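Local structure of glutathione S-transferase, N-terminal domain protein (Pseudomonas putida, 4NAX) at residues H167-Q172 with F207-R212; I36-I41 with Q95-K100. The protein binds oxidized glutathione disulfide, one per subunit, and is probably a transferase, a dimeric member of the glutathione S-transferase superfamily. All coordinates share one frame; numbering follows the deposited sequence.

Contact 1. Residues H167-Q172 with F207-R212; sequences HLKGRQ and FKEVQR
R212, from the first turns of helix 208-219, reaches into the type II beta turn L168-R171 that leads on from helix 148-168, within the all-helical C-terminal domain of the glutathione transferase fold. Its chain leaves with CG anti to the backbone N (chi1 170°) and bends at chi3, which sets the guanidinium beside the turn's carbonyls. NH1 and NH2 both hold R171 O end-on, each at 2.9 Å, and this oxygen lies near the guanidinium plane. NH2 also makes a weak, strongly bent bond to L168 O, the oxygen that already accepts R171 N to close the turn.

Charge comes next. One turn back on the same helix, E209 OE2 takes R212 side-on, from NE and from NH2, the latter bond 2.8 Å long; together with the bonds to R171 O, these fix the orientation of the guanidinium plane. The other carboxylate oxygen, OE1, faces K169 NZ in a long salt bridge of 3.9 Å, completing a three-residue network at an edge of the contact that is partly exposed to solvent.

Apolar packing lies beneath. E209 CB rests on L168 CB at 3.9 Å, its CG lies against K169 CA, and L168 CD1 lies 4.3 Å from V210 CA. L168 also packs on F186 of helix 180-193 and on V213, while D165 OD1 receives V210 N, tying the start of this helix to helix 148-168.

Two waters bridge the segments. One links G170 N to E209 OE2; the other accepts from Q172 NE2 at 2.8 Å and from R212 NH1 at 2.9 Å.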
loop_
_atom_site.group_PDB
_atom_site.type_symbol
_atom_site.label_atom_id
_atom_site.label_comp_id
_atom_site.label_asym_id
_atom_site.label_seq_id
_atom_site.Cartn_x
_atom_site.Cartn_y
_atom_site.Cartn_z
ATOM N N HIS A 167 -17.174 -6.752 6.559
ATOM C CA HIS A 167 -17.357 -6.444 5.152
ATOM C C HIS A 167 -17.848 -7.665 4.358
ATOM O O HIS A 167 -18.662 -7.545 3.444
ATOM C CB HIS A 167 -16.042 -5.924 4.556
ATOM C CG HIS A 167 -16.138 -5.659 3.095
ATOM N ND1 HIS A 167 -16.868 -4.613 2.587
ATOM C CD2 HIS A 167 -15.675 -6.352 2.032
ATOM C CE1 HIS A 167 -16.821 -4.658 1.266
ATOM N NE2 HIS A 167 -16.102 -5.703 0.909
ATOM N N LEU A 168 -17.308 -8.831 4.684
ATOM C CA LEU A 168 -17.564 -10.042 3.905
ATOM C C LEU A 168 -18.887 -10.738 4.232
ATOM O O LEU A 168 -19.319 -11.630 3.509
ATOM C CB LEU A 168 -16.393 -11.021 4.063
ATOM C CG LEU A 168 -15.119 -10.553 3.345
ATOM C CD1 LEU A 168 -13.937 -11.386 3.810
ATOM C CD2 LEU A 168 -15.262 -10.632 1.823
ATOM N N LYS A 169 -19.528 -10.343 5.317
ATOM C CA LYS A 169 -20.837 -10.894 5.621
ATOM C C LYS A 169 -21.792 -10.688 4.449
ATOM O O LYS A 169 -21.955 -9.584 3.966
ATOM C CB LYS A 169 -21.417 -10.270 6.885
ATOM C CG LYS A 169 -22.723 -10.937 7.276
ATOM C CD LYS A 169 -23.110 -10.717 8.718
ATOM C CE LYS A 169 -24.360 -11.518 9.038
ATOM N NZ LYS A 169 -24.113 -12.989 9.042
ATOM N N GLY A 170 -22.394 -11.776 3.974
ATOM C CA GLY A 170 -23.321 -11.705 2.844
ATOM C C GLY A 170 -22.699 -11.631 1.457
ATOM O O GLY A 170 -23.419 -11.506 0.473
ATOM N N ARG A 171 -21.371 -11.689 1.391
ATOM C CA ARG A 171 -20.610 -11.498 0.145
ATOM C C ARG A 171 -19.715 -12.691 -0.134
ATOM O O ARG A 171 -19.274 -13.371 0.791
ATOM C CB ARG A 171 -19.613 -10.337 0.272
ATOM C CG ARG A 171 -20.140 -8.994 0.660
ATOM C CD ARG A 171 -19.008 -8.030 0.464
ATOM N NE ARG A 171 -18.805 -7.854 -0.960
ATOM C CZ ARG A 171 -19.184 -6.774 -1.630
ATOM N NH1 ARG A 171 -19.785 -5.768 -0.995
ATOM N NH2 ARG A 171 -18.985 -6.703 -2.939
ATOM N N GLN A 172 -19.375 -12.874 -1.403
ATOM C CA GLN A 172 -18.374 -13.864 -1.772
ATOM C C GLN A 172 -16.952 -13.319 -1.713
ATOM O O GLN A 172 -16.038 -14.037 -1.323
ATOM C CB GLN A 172 -18.651 -14.406 -3.182
ATOM C CG GLN A 172 -20.008 -15.064 -3.334
ATOM C CD GLN A 172 -20.283 -16.117 -2.274
ATOM O OE1 GLN A 172 -21.310 -16.083 -1.590
ATOM N NE2 GLN A 172 -19.377 -17.063 -2.145
ATOM N N PHE A 207 -13.838 -15.061 13.378
ATOM C CA PHE A 207 -14.060 -14.385 12.099
ATOM C C PHE A 207 -14.562 -15.375 11.064
ATOM O O PHE A 207 -13.813 -15.861 10.212
ATOM C CB PHE A 207 -12.774 -13.681 11.651
ATOM C CG PHE A 207 -12.209 -12.749 12.702
ATOM C CD1 PHE A 207 -12.866 -11.556 13.028
ATOM C CD2 PHE A 207 -11.043 -13.067 13.382
ATOM C CE1 PHE A 207 -12.369 -10.728 14.013
ATOM C CE2 PHE A 207 -10.534 -12.229 14.355
ATOM C CZ PHE A 207 -11.196 -11.056 14.668
ATOM N N LYS A 208 -15.844 -15.707 11.182
ATOM C CA LYS A 208 -16.422 -16.784 10.380
ATOM C C LYS A 208 -16.490 -16.445 8.908
ATOM O O LYS A 208 -16.385 -17.331 8.051
ATOM C CB LYS A 208 -17.825 -17.141 10.875
ATOM C CG LYS A 208 -17.866 -17.645 12.316
ATOM C CD LYS A 208 -16.998 -18.883 12.513
ATOM C CE LYS A 208 -17.412 -19.704 13.724
ATOM N NZ LYS A 208 -17.191 -18.963 14.994
ATOM N N GLU A 209 -16.657 -15.164 8.603
ATOM C CA GLU A 209 -16.740 -14.751 7.202
ATOM C C GLU A 209 -15.354 -14.792 6.555
ATOM O O GLU A 209 -15.196 -15.255 5.427
ATOM C CB GLU A 209 -17.361 -13.364 7.049
ATOM C CG GLU A 209 -18.678 -13.166 7.799
ATOM C CD GLU A 209 -19.761 -14.141 7.375
ATOM O OE1 GLU A 209 -20.578 -14.530 8.232
ATOM O OE2 GLU A 209 -19.794 -14.521 6.194
ATOM N N VAL A 210 -14.346 -14.311 7.270
ATOM C CA VAL A 210 -12.973 -14.411 6.782
ATOM C C VAL A 210 -12.589 -15.880 6.567
ATOM O O VAL A 210 -11.979 -16.228 5.560
ATOM C CB VAL A 210 -11.984 -13.744 7.742
ATOM C CG1 VAL A 210 -10.563 -13.880 7.224
ATOM C CG2 VAL A 210 -12.317 -12.266 7.926
ATOM N N GLN A 211 -12.966 -16.755 7.509
ATOM C CA GLN A 211 -12.683 -18.185 7.369
ATOM C C GLN A 211 -13.328 -18.762 6.114
ATOM O O GLN A 211 -12.702 -19.514 5.370
ATOM C CB GLN A 211 -13.211 -18.961 8.570
ATOM C CG GLN A 211 -12.436 -18.755 9.855
ATOM C CD GLN A 211 -13.137 -19.386 11.041
ATOM O OE1 GLN A 211 -13.198 -18.801 12.120
ATOM N NE2 GLN A 211 -13.694 -20.573 10.833
ATOM N N ARG A 212 -14.591 -18.412 5.892
ATOM C CA ARG A 212 -15.327 -18.901 4.738
ATOM C C ARG A 212 -14.669 -18.486 3.427
ATOM O O ARG A 212 -14.478 -19.307 2.524
ATOM C CB ARG A 212 -16.768 -18.402 4.785
ATOM C CG ARG A 212 -17.575 -18.635 3.521
ATOM C CD ARG A 212 -19.018 -18.181 3.704
ATOM N NE ARG A 212 -19.079 -16.747 4.010
ATOM C CZ ARG A 212 -18.999 -15.775 3.106
ATOM N NH1 ARG A 212 -18.887 -16.049 1.814
ATOM N NH2 ARG A 212 -19.015 -14.511 3.493
HETATM O O HOH W 1 -22.259 -14.453 4.977
HETATM O O HOH W 2 -19.138 -18.495 0.215
#

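Contact 2. Residues I36-I41 with Q95-K100; sequences IMLEEI and QYLAEK
M37 and L97 meet between helices 31-41 and 90-101, the two helices that run nearly parallel (11°) in the thioredoxin-like N-terminal domain. The short axes stay 10.5 Å apart at their closest, and side chains fill the space between them without a hydrogen bond across.

M37 comes first. With CG anti to the backbone N (chi1 179°) and a bend at chi2, its chain runs across to the other helix and slides past L97 in the opposite direction. CG touches L97 CD1 at 3.8 Å, while the methyl CE lies 3.4 Å from A98 N and also meets the A98 CB methyl. I180 and I183 of helix 180-193 pack on the same methionine, so it joins the two domains as well as the two helices. Cutting this side chain back to an alanine is likely to open a gap beside L97 and A98 and to take packing from I180 and I183.

One residue on, L38 crosses L97 at about a right angle, bringing CD2 to 3.8 Å from L97 CD1; L97 CD1 is thus shared by M37 CG and L38 CD2.

At the end of the helix I41 reaches across to the base of L97, meeting it at about a right angle. Its CG1 sits between the backbone N and carbonyl carbon (chi1 69°), and the extended branch carries CD1 to 4.2 Å from L97 CB and 4.1 Å from L97 O.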
loop_
_atom_site.group_PDB
_atom_site.type_symbol
_atom_site.label_atom_id
_atom_site.label_comp_id
_atom_site.label_asym_id
_atom_site.label_seq_id
_atom_site.Cartn_x
_atom_site.Cartn_y
_atom_site.Cartn_z
ATOM N N ILE A 36 0.137 -16.013 -8.016
ATOM C CA ILE A 36 -1.273 -16.344 -8.085
ATOM C C ILE A 36 -1.945 -15.552 -9.209
ATOM O O ILE A 36 -2.701 -16.106 -10.014
ATOM C CB ILE A 36 -1.990 -16.111 -6.742
ATOM C CG1 ILE A 36 -1.525 -17.138 -5.718
ATOM C CG2 ILE A 36 -3.500 -16.200 -6.933
ATOM C CD1 ILE A 36 -1.965 -16.841 -4.311
ATOM N N MET A 37 -1.692 -14.246 -9.268
ATOM C CA MET A 37 -2.293 -13.430 -10.296
ATOM C C MET A 37 -1.953 -13.943 -11.703
ATOM O O MET A 37 -2.832 -14.055 -12.549
ATOM C CB MET A 37 -1.819 -11.984 -10.131
ATOM C CG MET A 37 -2.360 -11.024 -11.170
ATOM S SD MET A 37 -4.150 -10.857 -11.071
ATOM C CE MET A 37 -4.364 -9.509 -12.227
ATOM N N LEU A 38 -0.677 -14.235 -11.938
ATOM C CA LEU A 38 -0.240 -14.712 -13.237
ATOM C C LEU A 38 -0.901 -16.043 -13.589
ATOM O O LEU A 38 -1.331 -16.255 -14.741
ATOM C CB LEU A 38 1.276 -14.832 -13.265
ATOM C CG LEU A 38 1.992 -13.472 -13.267
ATOM C CD1 LEU A 38 3.435 -13.625 -12.824
ATOM C CD2 LEU A 38 1.900 -12.823 -14.636
ATOM N N GLU A 39 -1.006 -16.927 -12.597
ATOM C CA GLU A 39 -1.705 -18.200 -12.811
ATOM C C GLU A 39 -3.180 -17.992 -13.134
ATOM O O GLU A 39 -3.747 -18.700 -13.967
ATOM C CB GLU A 39 -1.547 -19.123 -11.589
ATOM C CG GLU A 39 -0.123 -19.589 -11.331
ATOM C CD GLU A 39 0.391 -20.576 -12.357
ATOM O OE1 GLU A 39 -0.400 -21.402 -12.854
ATOM O OE2 GLU A 39 1.604 -20.543 -12.650
ATOM N N GLU A 40 -3.834 -17.064 -12.440
ATOM C CA GLU A 40 -5.269 -16.797 -12.660
ATOM C C GLU A 40 -5.545 -16.273 -14.073
ATOM O O GLU A 40 -6.533 -16.659 -14.680
ATOM C CB GLU A 40 -5.804 -15.760 -11.667
ATOM C CG GLU A 40 -5.899 -16.234 -10.226
ATOM C CD GLU A 40 -7.095 -17.138 -9.909
ATOM O OE1 GLU A 40 -7.800 -17.664 -10.818
ATOM O OE2 GLU A 40 -7.318 -17.390 -8.701
ATOM N N ILE A 41 -4.694 -15.367 -14.551
ATOM C CA ILE A 41 -4.960 -14.677 -15.805
ATOM C C ILE A 41 -4.416 -15.431 -17.015
ATOM O O ILE A 41 -4.750 -15.098 -18.151
ATOM C CB ILE A 41 -4.487 -13.202 -15.803
ATOM C CG1 ILE A 41 -2.962 -13.104 -15.796
ATOM C CG2 ILE A 41 -5.143 -12.450 -14.648
ATOM C CD1 ILE A 41 -2.396 -11.700 -15.760
ATOM N N GLN A 95 -2.079 -4.377 -9.949
ATOM C CA GLN A 95 -2.858 -3.438 -10.731
ATOM C C GLN A 95 -2.386 -3.430 -12.191
ATOM O O GLN A 95 -3.204 -3.444 -13.113
ATOM C CB GLN A 95 -2.799 -2.045 -10.106
ATOM C CG GLN A 95 -3.629 -1.038 -10.862
ATOM C CD GLN A 95 -3.803 0.288 -10.139
ATOM O OE1 GLN A 95 -3.321 0.509 -9.036
ATOM N NE2 GLN A 95 -4.529 1.173 -10.768
ATOM N N TYR A 96 -1.076 -3.402 -12.401
ATOM C CA TYR A 96 -0.511 -3.483 -13.746
ATOM C C TYR A 96 -1.034 -4.719 -14.517
ATOM O O TYR A 96 -1.511 -4.614 -15.650
ATOM C CB TYR A 96 1.018 -3.529 -13.691
ATOM C CG TYR A 96 1.640 -3.829 -15.038
ATOM C CD1 TYR A 96 1.553 -2.919 -16.079
ATOM C CD2 TYR A 96 2.281 -5.035 -15.295
ATOM C CE1 TYR A 96 2.077 -3.198 -17.329
ATOM C CE2 TYR A 96 2.823 -5.310 -16.537
ATOM C CZ TYR A 96 2.720 -4.387 -17.558
ATOM O OH TYR A 96 3.268 -4.613 -18.801
ATOM N N LEU A 97 -0.957 -5.885 -13.881
ATOM C CA LEU A 97 -1.380 -7.110 -14.541
ATOM C C LEU A 97 -2.871 -7.159 -14.795
ATOM O O LEU A 97 -3.300 -7.686 -15.822
ATOM C CB LEU A 97 -0.940 -8.339 -13.745
ATOM C CG LEU A 97 0.561 -8.571 -13.692
ATOM C CD1 LEU A 97 0.871 -9.734 -12.755
ATOM C CD2 LEU A 97 1.162 -8.840 -15.064
ATOM N N ALA A 98 -3.668 -6.620 -13.879
ATOM C CA ALA A 98 -5.106 -6.559 -14.079
ATOM C C ALA A 98 -5.453 -5.670 -15.272
ATOM O O ALA A 98 -6.335 -6.002 -16.072
ATOM C CB ALA A 98 -5.791 -6.045 -12.837
ATOM N N GLU A 99 -4.770 -4.536 -15.368
ATOM C CA GLU A 99 -5.036 -3.578 -16.442
ATOM C C GLU A 99 -4.511 -4.077 -17.795
ATOM O O GLU A 99 -5.144 -3.880 -18.834
ATOM C CB GLU A 99 -4.448 -2.205 -16.071
ATOM C CG GLU A 99 -5.255 -1.609 -14.912
ATOM C CD GLU A 99 -4.715 -0.333 -14.315
ATOM O OE1 GLU A 99 -3.586 0.095 -14.632
ATOM O OE2 GLU A 99 -5.443 0.249 -13.472
ATOM N N LYS A 100 -3.375 -4.766 -17.769
ATOM C CA LYS A 100 -2.794 -5.359 -18.959
ATOM C C LYS A 100 -3.706 -6.432 -19.535
ATOM O O LYS A 100 -3.919 -6.500 -20.742
ATOM C CB LYS A 100 -1.439 -5.977 -18.615
ATOM C CG LYS A 100 -0.735 -6.692 -19.756
ATOM C CD LYS A 100 0.523 -7.397 -19.236
ATOM C CE LYS A 100 1.179 -8.286 -20.265
ATOM N NZ LYS A 100 2.027 -7.525 -21.200
#

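How the contacts relate
Contact 2 comes first along the chain and closes before contact 1 opens; their centres are 24 Å apart, with nearest atoms about 12 Å apart and no touch. Contact 2 joins helices 31-41 and 90-101 of the thioredoxin-like domain, whereas contact 1 joins helices 148-168 and 208-219 in the helical domain. Helix 180-193 is common ground: I180 and I183 pack on contact 2, while F186 and V189 pack on contact 1. Helix 180-193 is therefore one of the elements that link the two domains. Contact 2 is also near the dimer interface, where E99 pairs with R112 of the second subunit; no other protein chain of the assembly touches contact 1.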